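Local coordinates for glycosyl hydrolases family 31 family protein (Aspergillus niger, PDB 6DRU) that catalyses the release of alpha-xylose from the non-reducing terminal glucose of xyloglucan oligosaccharides, at residues V180-K185 against T230-I235; F99-D104 against I220-P225; D146-G151 against M159-G164. One frame throughout, in Å; residues are numbered along the deposited sequence. Where two conformers were deposited one is given.

Contact 1 of 3, residues V180-K185 against T230-I235; sequences VFMSNK and TLQQRI
Helix-on-sheet packing brings Val-180 and Met-182 of strand 176-183 against Leu-231, Gln-232 and Ile-235 on one side of helix 228-239. Met-182 has the largest share. Its CG stands beside the backbone N and anti to the carbonyl carbon (chi1 -61°), the extended part of the chain sets SD against the helix, and a bend at chi3 (-54°) leaves CE beside the Gln-232 amide nitrogen. Met-182 SD rests 3.8 Å from Leu-231 CB, while CD1 of the same leucine lies close to both SD and CG. One turn on, the tip of Ile-235, CD1, meets Met-182 CG at 4.0 Å. Gln-232 comes in at roughly a right angle to the methionine: its chain folds back at chi2, so that the amide end approaches the strand although its CB does not head there. Gln-232 NE2 gives Met-182 SD a weak N-H...S hydrogen bond of 3.1 Å and also donates to the carbonyl O of Ala-507, so one amide nitrogen serves a sulfur and a main-chain oxygen in a buried setting. The helix lies over a mixed eight-stranded sheet, running nearly antiparallel to the strand, the short axes 155° apart and 10.0 Å at their closest. Helix 492-508 of the catalytic TIM barrel reaches the same corner, with Thr-508 on Val-180 and Ala-507 on Met-182, while Ala-188 of strand 187-191 packs against Leu-231 and Ile-235. Toward the start of the strand segment, the Val-180 and Ile-235 side chains slide past each other in opposite directions, valine CG1 4.0 Å from isoleucine CG2.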
loop_
_atom_site.group_PDB
_atom_site.type_symbol
_atom_site.label_atom_id
_atom_site.label_comp_id
_atom_site.label_asym_id
_atom_site.label_seq_id
_atom_site.Cartn_x
_atom_site.Cartn_y
_atom_site.Cartn_z
ATOM N N VAL A 180 -28.045 2.237 7.520
ATOM C CA VAL A 180 -29.379 2.781 7.285
ATOM C C VAL A 180 -29.944 3.143 8.651
ATOM O O VAL A 180 -30.176 2.257 9.482
ATOM C CB VAL A 180 -30.299 1.788 6.560
ATOM C CG1 VAL A 180 -31.722 2.325 6.508
ATOM C CG2 VAL A 180 -29.782 1.505 5.160
ATOM N N PHE A 181 -30.157 4.436 8.893
ATOM C CA PHE A 181 -30.613 4.874 10.203
ATOM C C PHE A 181 -31.658 5.970 10.067
ATOM O O PHE A 181 -31.704 6.690 9.067
ATOM C CB PHE A 181 -29.446 5.369 11.074
ATOM C CG PHE A 181 -28.880 6.701 10.654
ATOM C CD1 PHE A 181 -29.349 7.880 11.218
ATOM C CD2 PHE A 181 -27.858 6.775 9.725
ATOM C CE1 PHE A 181 -28.824 9.104 10.846
ATOM C CE2 PHE A 181 -27.326 7.995 9.353
ATOM C CZ PHE A 181 -27.812 9.162 9.913
ATOM N N MET A 182 -32.501 6.079 11.092
ATOM C CA MET A 182 -33.447 7.174 11.242
ATOM C C MET A 182 -32.997 8.075 12.383
ATOM O O MET A 182 -32.455 7.599 13.385
ATOM C CB MET A 182 -34.862 6.665 11.533
ATOM C CG MET A 182 -35.463 5.778 10.463
ATOM S SD MET A 182 -37.157 5.314 10.883
ATOM C CE MET A 182 -36.929 4.628 12.523
ATOM N N SER A 183 -33.222 9.373 12.225
ATOM C CA SER A 183 -32.966 10.348 13.271
ATOM C C SER A 183 -34.286 10.925 13.765
ATOM O O SER A 183 -35.247 11.059 13.002
ATOM C CB SER A 183 -32.056 11.472 12.771
ATOM O OG SER A 183 -31.884 12.468 13.762
ATOM N N ASN A 184 -34.329 11.262 15.054
ATOM C CA ASN A 184 -35.531 11.874 15.607
ATOM C C ASN A 184 -35.744 13.302 15.122
ATOM O O ASN A 184 -36.808 13.871 15.385
ATOM C CB ASN A 184 -35.494 11.833 17.137
ATOM C CG ASN A 184 -34.275 12.520 17.712
ATOM O OD1 ASN A 184 -33.333 12.845 16.990
ATOM N ND2 ASN A 184 -34.286 12.745 19.020
ATOM N N LYS A 185 -34.774 13.890 14.417
ATOM C CA LYS A 185 -34.993 15.186 13.788
ATOM C C LYS A 185 -35.947 15.108 12.606
ATOM O O LYS A 185 -36.364 16.155 12.099
ATOM C CB LYS A 185 -33.664 15.789 13.331
ATOM C CG LYS A 185 -32.867 16.441 14.443
ATOM C CD LYS A 185 -31.745 17.297 13.886
ATOM C CE LYS A 185 -30.953 17.953 15.003
ATOM N NZ LYS A 185 -29.631 18.448 14.534
ATOM N N THR A 230 -43.655 7.055 8.013
ATOM C CA THR A 230 -43.351 7.580 6.688
ATOM C C THR A 230 -41.884 7.366 6.338
ATOM O O THR A 230 -41.558 7.020 5.196
ATOM C CB THR A 230 -43.711 9.063 6.610
ATOM O OG1 THR A 230 -45.114 9.225 6.846
ATOM C CG2 THR A 230 -43.371 9.624 5.239
ATOM N N LEU A 231 -40.985 7.570 7.305
ATOM C CA LEU A 231 -39.569 7.305 7.073
ATOM C C LEU A 231 -39.349 5.872 6.604
ATOM O O LEU A 231 -38.624 5.628 5.632
ATOM C CB LEU A 231 -38.764 7.587 8.342
ATOM C CG LEU A 231 -38.483 9.052 8.670
ATOM C CD1 LEU A 231 -37.731 9.167 9.986
ATOM C CD2 LEU A 231 -37.690 9.701 7.547
ATOM N N GLN A 232 -39.982 4.907 7.276
ATOM C CA GLN A 232 -39.872 3.517 6.846
ATOM C C GLN A 232 -40.555 3.289 5.504
ATOM O O GLN A 232 -40.140 2.409 4.743
ATOM C CB GLN A 232 -40.457 2.586 7.908
ATOM C CG GLN A 232 -39.625 2.499 9.174
ATOM C CD GLN A 232 -38.240 1.935 8.918
ATOM O OE1 GLN A 232 -38.082 0.952 8.194
ATOM N NE2 GLN A 232 -37.228 2.557 9.512
ATOM N N GLN A 233 -41.600 4.062 5.199
ATOM C CA GLN A 233 -42.216 3.971 3.880
ATOM C C GLN A 233 -41.251 4.429 2.795
ATOM O O GLN A 233 -41.219 3.856 1.700
ATOM C CB GLN A 233 -43.497 4.802 3.837
ATOM C CG GLN A 233 -44.525 4.320 2.824
ATOM C CD GLN A 233 -45.618 5.343 2.578
ATOM O OE1 GLN A 233 -46.115 5.972 3.510
ATOM N NE2 GLN A 233 -46.000 5.507 1.317
ATOM N N ARG A 234 -40.453 5.461 3.086
ATOM C CA ARG A 234 -39.487 5.965 2.117
ATOM C C ARG A 234 -38.272 5.051 2.003
ATOM O O ARG A 234 -37.762 4.832 0.898
ATOM C CB ARG A 234 -39.055 7.378 2.502
ATOM C CG ARG A 234 -40.203 8.359 2.669
ATOM C CD ARG A 234 -40.721 8.854 1.331
ATOM N NE ARG A 234 -41.772 9.854 1.490
ATOM C CZ ARG A 234 -43.073 9.588 1.429
ATOM N NH1 ARG A 234 -43.489 8.348 1.214
ATOM N NH2 ARG A 234 -43.959 10.562 1.584
ATOM N N ILE A 235 -37.794 4.518 3.131
ATOM C CA ILE A 235 -36.634 3.631 3.107
ATOM C C ILE A 235 -36.944 2.380 2.296
ATOM O O ILE A 235 -36.140 1.941 1.464
ATOM C CB ILE A 235 -36.196 3.280 4.540
ATOM C CG1 ILE A 235 -35.667 4.519 5.264
ATOM C CG2 ILE A 235 -35.143 2.182 4.528
ATOM C CD1 ILE A 235 -35.450 4.312 6.749
#

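Contact 2 of 3, residues F99-D104 against I220-P225; sequences FYRVND and IVAAQP
The Phe-99 ring receives Ile-220 CG2 over one face, 3.8 Å from the centroid and 16° off the ring normal, a CH-pi contact; CD1 of the same isoleucine reaches along to Phe-99 CB and CG. The other flat group, the Arg-101 guanidinium, has Pro-225 CD and Gln-224 CA over one face, Pro-225 CD set toward the rim at 3.4 Å from Arg-101 NH1. Arg-101 CB meets Ala-222 CB at 4.2 Å; beyond it the chain bends at chi3, which turns the guanidinium toward Pro-225. NH2 bonds to the carbonyl O of Lys-185. Gln-224 folds at chi2 and sends NE2 to Val-102 O (3.0 Å), with the acceptor almost in the amide plane. Asp-104 lies against this amide, its OD1 3.6 Å from Gln-224 CD and its carboxylate plane turned by 33°. The two segments belong to facing sheets, the four-stranded one of 98-102 and the eight-stranded one of 216-222, and run 32° apart as layers of a beta sandwich. Near the strand end, Arg-101 NH2 and Gln-224 NE2 are thus satisfied by main-chain oxygens, of Lys-185 and Val-102, and not by an acidic side chain.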
loop_
_atom_site.group_PDB
_atom_site.type_symbol
_atom_site.label_atom_id
_atom_site.label_comp_id
_atom_site.label_asym_id
_atom_site.label_seq_id
_atom_site.Cartn_x
_atom_site.Cartn_y
_atom_site.Cartn_z
ATOM N N PHE A 99 -29.127 20.444 4.224
ATOM C CA PHE A 99 -30.450 19.887 3.978
ATOM C C PHE A 99 -31.436 20.374 5.028
ATOM O O PHE A 99 -31.178 20.263 6.232
ATOM C CB PHE A 99 -30.400 18.356 3.967
ATOM C CG PHE A 99 -29.551 17.789 2.867
ATOM C CD1 PHE A 99 -30.076 17.598 1.598
ATOM C CD2 PHE A 99 -28.227 17.460 3.095
ATOM C CE1 PHE A 99 -29.297 17.081 0.580
ATOM C CE2 PHE A 99 -27.441 16.944 2.083
ATOM C CZ PHE A 99 -27.977 16.753 0.823
ATOM N N TYR A 100 -32.568 20.903 4.568
ATOM C CA TYR A 100 -33.635 21.382 5.431
ATOM C C TYR A 100 -34.928 20.636 5.130
ATOM O O TYR A 100 -35.117 20.093 4.038
ATOM C CB TYR A 100 -33.867 22.889 5.255
ATOM C CG TYR A 100 -32.671 23.757 5.569
ATOM C CD1 TYR A 100 -31.659 23.947 4.636
ATOM C CD2 TYR A 100 -32.562 24.401 6.796
ATOM C CE1 TYR A 100 -30.567 24.746 4.920
ATOM C CE2 TYR A 100 -31.475 25.203 7.088
ATOM C CZ TYR A 100 -30.480 25.372 6.147
ATOM O OH TYR A 100 -29.395 26.168 6.433
ATOM N N ARG A 101 -35.821 20.615 6.115
ATOM C CA ARG A 101 -37.183 20.132 5.934
ATOM C C ARG A 101 -38.162 21.289 6.082
ATOM O O ARG A 101 -38.038 22.105 7.000
ATOM C CB ARG A 101 -37.535 19.032 6.940
ATOM C CG ARG A 101 -39.038 18.871 7.143
ATOM C CD ARG A 101 -39.400 17.590 7.869
ATOM N NE ARG A 101 -38.640 17.411 9.101
ATOM C CZ ARG A 101 -38.814 18.137 10.199
ATOM N NH1 ARG A 101 -39.720 19.102 10.217
ATOM N NH2 ARG A 101 -38.077 17.903 11.277
ATOM N N VAL A 102 -39.136 21.351 5.180
ATOM C CA VAL A 102 -40.205 22.339 5.259
ATOM C C VAL A 102 -41.299 21.757 6.144
ATOM O O VAL A 102 -41.962 20.786 5.770
ATOM C CB VAL A 102 -40.743 22.701 3.870
ATOM C CG1 VAL A 102 -42.017 23.519 3.993
ATOM C CG2 VAL A 102 -39.695 23.456 3.079
ATOM N N ASN A 103 -41.486 22.346 7.322
ATOM C CA ASN A 103 -42.477 21.853 8.262
ATOM C C ASN A 103 -43.884 22.244 7.811
ATOM O O ASN A 103 -44.077 23.007 6.861
ATOM C CB ASN A 103 -42.200 22.389 9.665
ATOM C CG ASN A 103 -40.759 22.193 10.090
ATOM O OD1 ASN A 103 -40.196 21.108 9.939
ATOM N ND2 ASN A 103 -40.151 23.246 10.627
ATOM N N ASP A 104 -44.881 21.707 8.518
ATOM C CA ASP A 104 -46.266 22.010 8.178
ATOM C C ASP A 104 -46.607 23.469 8.452
ATOM O O ASP A 104 -47.425 24.057 7.735
ATOM C CB ASP A 104 -47.211 21.086 8.945
ATOM C CG ASP A 104 -47.033 19.626 8.571
ATOM O OD1 ASP A 104 -46.676 19.347 7.406
ATOM O OD2 ASP A 104 -47.253 18.754 9.441
ATOM N N ILE A 220 -30.606 10.920 1.364
ATOM C CA ILE A 220 -31.219 11.493 2.558
ATOM C C ILE A 220 -32.679 11.796 2.248
ATOM O O ILE A 220 -32.990 12.379 1.202
ATOM C CB ILE A 220 -30.469 12.750 3.039
ATOM C CG1 ILE A 220 -31.130 13.327 4.294
ATOM C CG2 ILE A 220 -30.381 13.800 1.939
ATOM C CD1 ILE A 220 -30.341 14.445 4.937
ATOM N N VAL A 221 -33.571 11.389 3.148
ATOM C CA VAL A 221 -35.006 11.579 2.984
ATOM C C VAL A 221 -35.563 12.183 4.266
ATOM O O VAL A 221 -35.185 11.775 5.369
ATOM C CB VAL A 221 -35.719 10.255 2.633
ATOM C CG1 VAL A 221 -35.405 9.182 3.666
ATOM C CG2 VAL A 221 -37.218 10.471 2.513
ATOM N N ALA A 222 -36.451 13.162 4.118
ATOM C CA ALA A 222 -37.021 13.890 5.243
ATOM C C ALA A 222 -38.471 13.490 5.489
ATOM O O ALA A 222 -39.196 13.104 4.568
ATOM C CB ALA A 222 -36.947 15.401 5.010
ATOM N N ALA A 223 -38.887 13.593 6.751
ATOM C CA ALA A 223 -40.274 13.375 7.135
ATOM C C ALA A 223 -40.599 14.272 8.319
ATOM O O ALA A 223 -39.711 14.694 9.065
ATOM C CB ALA A 223 -40.547 11.908 7.480
ATOM N N GLN A 224 -41.888 14.557 8.488
ATOM C CA GLN A 224 -42.314 15.406 9.593
ATOM C C GLN A 224 -42.023 14.716 10.925
ATOM O O GLN A 224 -42.122 13.490 11.022
ATOM C CB GLN A 224 -43.801 15.733 9.478
ATOM C CG GLN A 224 -44.163 16.527 8.231
ATOM C CD GLN A 224 -43.463 17.871 8.175
ATOM O OE1 GLN A 224 -43.185 18.481 9.207
ATOM N NE2 GLN A 224 -43.173 18.337 6.967
ATOM N N PRO A 225 -41.658 15.473 11.963
ATOM C CA PRO A 225 -41.185 14.846 13.203
ATOM C C PRO A 225 -42.256 13.987 13.857
ATOM O O PRO A 225 -43.457 14.255 13.750
ATOM C CB PRO A 225 -40.805 16.042 14.085
ATOM C CG PRO A 225 -41.546 17.197 13.511
ATOM C CD PRO A 225 -41.636 16.944 12.040
#

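Contact 3 of 3, residues D146-G151 against M159-G164; sequences DEQIYG and MINKKG
Asn-161 and Gln-148 cross at about a right angle, their amide planes 40° apart, with Asn-161 OD1 3.6 Å from Gln-148 CB; Gln-148 NE2 donates to Ser-629 O. With CG anti to the backbone N, Asn-161 aims OD1 at the strand. Asn-161 OD1 accepts from Ile-149 N (3.1 Å), tilted 21° from the carbonyl plane, and from Lys-163 N (3.2 Å), which sits above it, 65° out; the two donors arrive from opposite faces, and the second bond makes an Asx turn. Being gripped twice should fix the rotation of this amide, and its ND2 donates both to Ser-633 O and to a water bound to Glu-147 O. Lys-162 N bonds to Ile-149 O (2.8 Å). Lys-163 bends at chi2 and passes Glu-147 O with its CG and CD before NZ bonds to the carbonyls of Thr-144, Gly-202 and Thr-203. Glu-147 OE2 and Lys-163 NZ stay 4.4 Å apart, beyond a salt bridge, and OE1 bonds to Ser-183 OG and Tyr-187 OH. Tyr-150 turns a ring edge to the loop, with CD1 3.2 Å from Ile-160 O in the ring plane, and stacks on Tyr-618. The loop 159-164 runs beside 149-151, an outermost strand of its sheet within the chain, next to 176-183; helix 628-633 packs on Gln-148, Tyr-150 and Ile-160, and helix 492-508 meets Tyr-150 and Ile-160.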
loop_
_atom_site.group_PDB
_atom_site.type_symbol
_atom_site.label_atom_id
_atom_site.label_comp_id
_atom_site.label_asym_id
_atom_site.label_seq_id
_atom_site.Cartn_x
_atom_site.Cartn_y
_atom_site.Cartn_z
ATOM N N ASP A 146 -28.254 16.388 21.308
ATOM C CA ASP A 146 -29.536 15.826 21.704
ATOM C C ASP A 146 -30.087 14.812 20.708
ATOM O O ASP A 146 -31.166 14.256 20.944
ATOM C CB ASP A 146 -30.554 16.956 21.915
ATOM C CG ASP A 146 -30.788 17.775 20.655
ATOM O OD1 ASP A 146 -31.543 17.323 19.766
ATOM O OD2 ASP A 146 -30.207 18.876 20.552
ATOM N N GLU A 147 -29.382 14.555 19.609
ATOM C CA GLU A 147 -29.930 13.741 18.535
ATOM C C GLU A 147 -29.987 12.272 18.942
ATOM O O GLU A 147 -29.250 11.808 19.815
ATOM C CB GLU A 147 -29.096 13.893 17.262
ATOM C CG GLU A 147 -29.892 13.730 15.978
ATOM C CD GLU A 147 -29.099 14.110 14.743
ATOM O OE1 GLU A 147 -29.502 13.705 13.632
ATOM O OE2 GLU A 147 -28.065 14.798 14.883
ATOM N N GLN A 148 -30.887 11.537 18.292
ATOM C CA GLN A 148 -31.070 10.115 18.539
ATOM C C GLN A 148 -31.005 9.361 17.220
ATOM O O GLN A 148 -31.597 9.785 16.223
ATOM C CB GLN A 148 -32.403 9.843 19.245
ATOM C CG GLN A 148 -32.505 10.465 20.626
ATOM C CD GLN A 148 -33.771 10.062 21.355
ATOM O OE1 GLN A 148 -34.316 8.981 21.127
ATOM N NE2 GLN A 148 -34.251 10.935 22.229
ATOM N N ILE A 149 -30.282 8.245 17.218
ATOM C CA ILE A 149 -30.045 7.453 16.016
ATOM C C ILE A 149 -30.654 6.074 16.226
ATOM O O ILE A 149 -30.322 5.387 17.199
ATOM C CB ILE A 149 -28.548 7.344 15.692
ATOM C CG1 ILE A 149 -27.921 8.737 15.575
ATOM C CG2 ILE A 149 -28.337 6.545 14.421
ATOM C CD1 ILE A 149 -28.592 9.626 14.555
ATOM N N TYR A 150 -31.535 5.671 15.314
ATOM C CA TYR A 150 -32.188 4.370 15.360
ATOM C C TYR A 150 -31.831 3.571 14.116
ATOM O O TYR A 150 -31.796 4.114 13.007
ATOM C CB TYR A 150 -33.711 4.512 15.455
ATOM C CG TYR A 150 -34.182 5.514 16.482
ATOM C CD1 TYR A 150 -33.668 5.508 17.772
ATOM C CD2 TYR A 150 -35.139 6.469 16.161
ATOM C CE1 TYR A 150 -34.096 6.425 18.712
ATOM C CE2 TYR A 150 -35.573 7.388 17.095
ATOM C CZ TYR A 150 -35.049 7.362 18.370
ATOM O OH TYR A 150 -35.480 8.277 19.302
ATOM N N GLY A 151 -31.583 2.275 14.299
ATOM C CA GLY A 151 -31.265 1.401 13.187
ATOM C C GLY A 151 -29.837 0.901 13.199
ATOM O O GLY A 151 -29.391 0.299 14.181
ATOM N N MET A 159 -29.304 -1.464 23.333
ATOM C CA MET A 159 -29.640 -0.069 23.087
ATOM C C MET A 159 -30.455 0.054 21.808
ATOM O O MET A 159 -30.214 -0.669 20.838
ATOM C CB MET A 159 -28.379 0.797 22.951
ATOM C CG MET A 159 -27.348 0.603 24.047
ATOM S SD MET A 159 -25.797 1.451 23.685
ATOM C CE MET A 159 -26.310 3.151 23.891
ATOM N N ILE A 160 -31.424 0.967 21.815
ATOM C CA ILE A 160 -32.094 1.381 20.590
ATOM C C ILE A 160 -31.672 2.774 20.144
ATOM O O ILE A 160 -31.879 3.117 18.970
ATOM C CB ILE A 160 -33.630 1.304 20.721
ATOM C CG1 ILE A 160 -34.112 2.114 21.924
ATOM C CG2 ILE A 160 -34.093 -0.145 20.799
ATOM C CD1 ILE A 160 -35.614 2.238 21.999
ATOM N N ASN A 161 -31.103 3.586 21.033
ATOM C CA ASN A 161 -30.502 4.864 20.669
ATOM C C ASN A 161 -29.008 4.637 20.474
ATOM O O ASN A 161 -28.275 4.409 21.443
ATOM C CB ASN A 161 -30.764 5.920 21.741
ATOM C CG ASN A 161 -30.145 7.264 21.402
ATOM O OD1 ASN A 161 -29.834 7.545 20.244
ATOM N ND2 ASN A 161 -29.964 8.102 22.415
ATOM N N LYS A 162 -28.557 4.700 19.223
ATOM C CA LYS A 162 -27.170 4.422 18.882
ATOM C C LYS A 162 -26.281 5.660 18.948
ATOM O O LYS A 162 -25.111 5.583 18.561
ATOM C CB LYS A 162 -27.089 3.794 17.488
ATOM C CG LYS A 162 -27.893 2.508 17.339
ATOM C CD LYS A 162 -27.365 1.408 18.253
ATOM C CE LYS A 162 -28.297 0.202 18.277
ATOM N NZ LYS A 162 -28.046 -0.741 17.152
ATOM N N LYS A 163 -26.806 6.787 19.426
ATOM C CA LYS A 163 -26.003 7.996 19.540
ATOM C C LYS A 163 -24.826 7.769 20.482
ATOM O O LYS A 163 -24.957 7.115 21.520
ATOM C CB LYS A 163 -26.865 9.155 20.042
ATOM C CG LYS A 163 -26.119 10.465 20.243
ATOM C CD LYS A 163 -26.176 11.324 18.993
ATOM C CE LYS A 163 -25.401 12.615 19.172
ATOM N NZ LYS A 163 -25.263 13.360 17.890
ATOM N N GLY A 164 -23.672 8.316 20.113
ATOM C CA GLY A 164 -22.467 8.140 20.898
ATOM C C GLY A 164 -21.739 6.836 20.667
ATOM O O GLY A 164 -20.791 6.539 21.403
HETATM O O HOH W 1 -29.295 11.230 22.465
HETATM O O HOH W 2 -32.374 1.172 17.340
#

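From the N terminus, strand 98-102 opens contact 2, which waits 115 residues for its partner at 220-225. Inside that span contact 3 closes first, a short loop of seven residues between 146-151 and 159-164. Contact 1 then opens at 180-185, in series with contact 3, but closes only at 230-235, after contact 2 has closed, so contacts 1 and 2 cross. All three reach the eight-stranded sheet: contact 2 joins it to the four-stranded sheet, contact 1 lays helix 228-239 on it, and contact 3 folds a loop along its 149-151 strand. Contact 3 meets contact 1 through the neighbouring strands 149-151 and 176-183, where Tyr-150 O accepts from Met-182 N; contacts 2 and 3 do not touch.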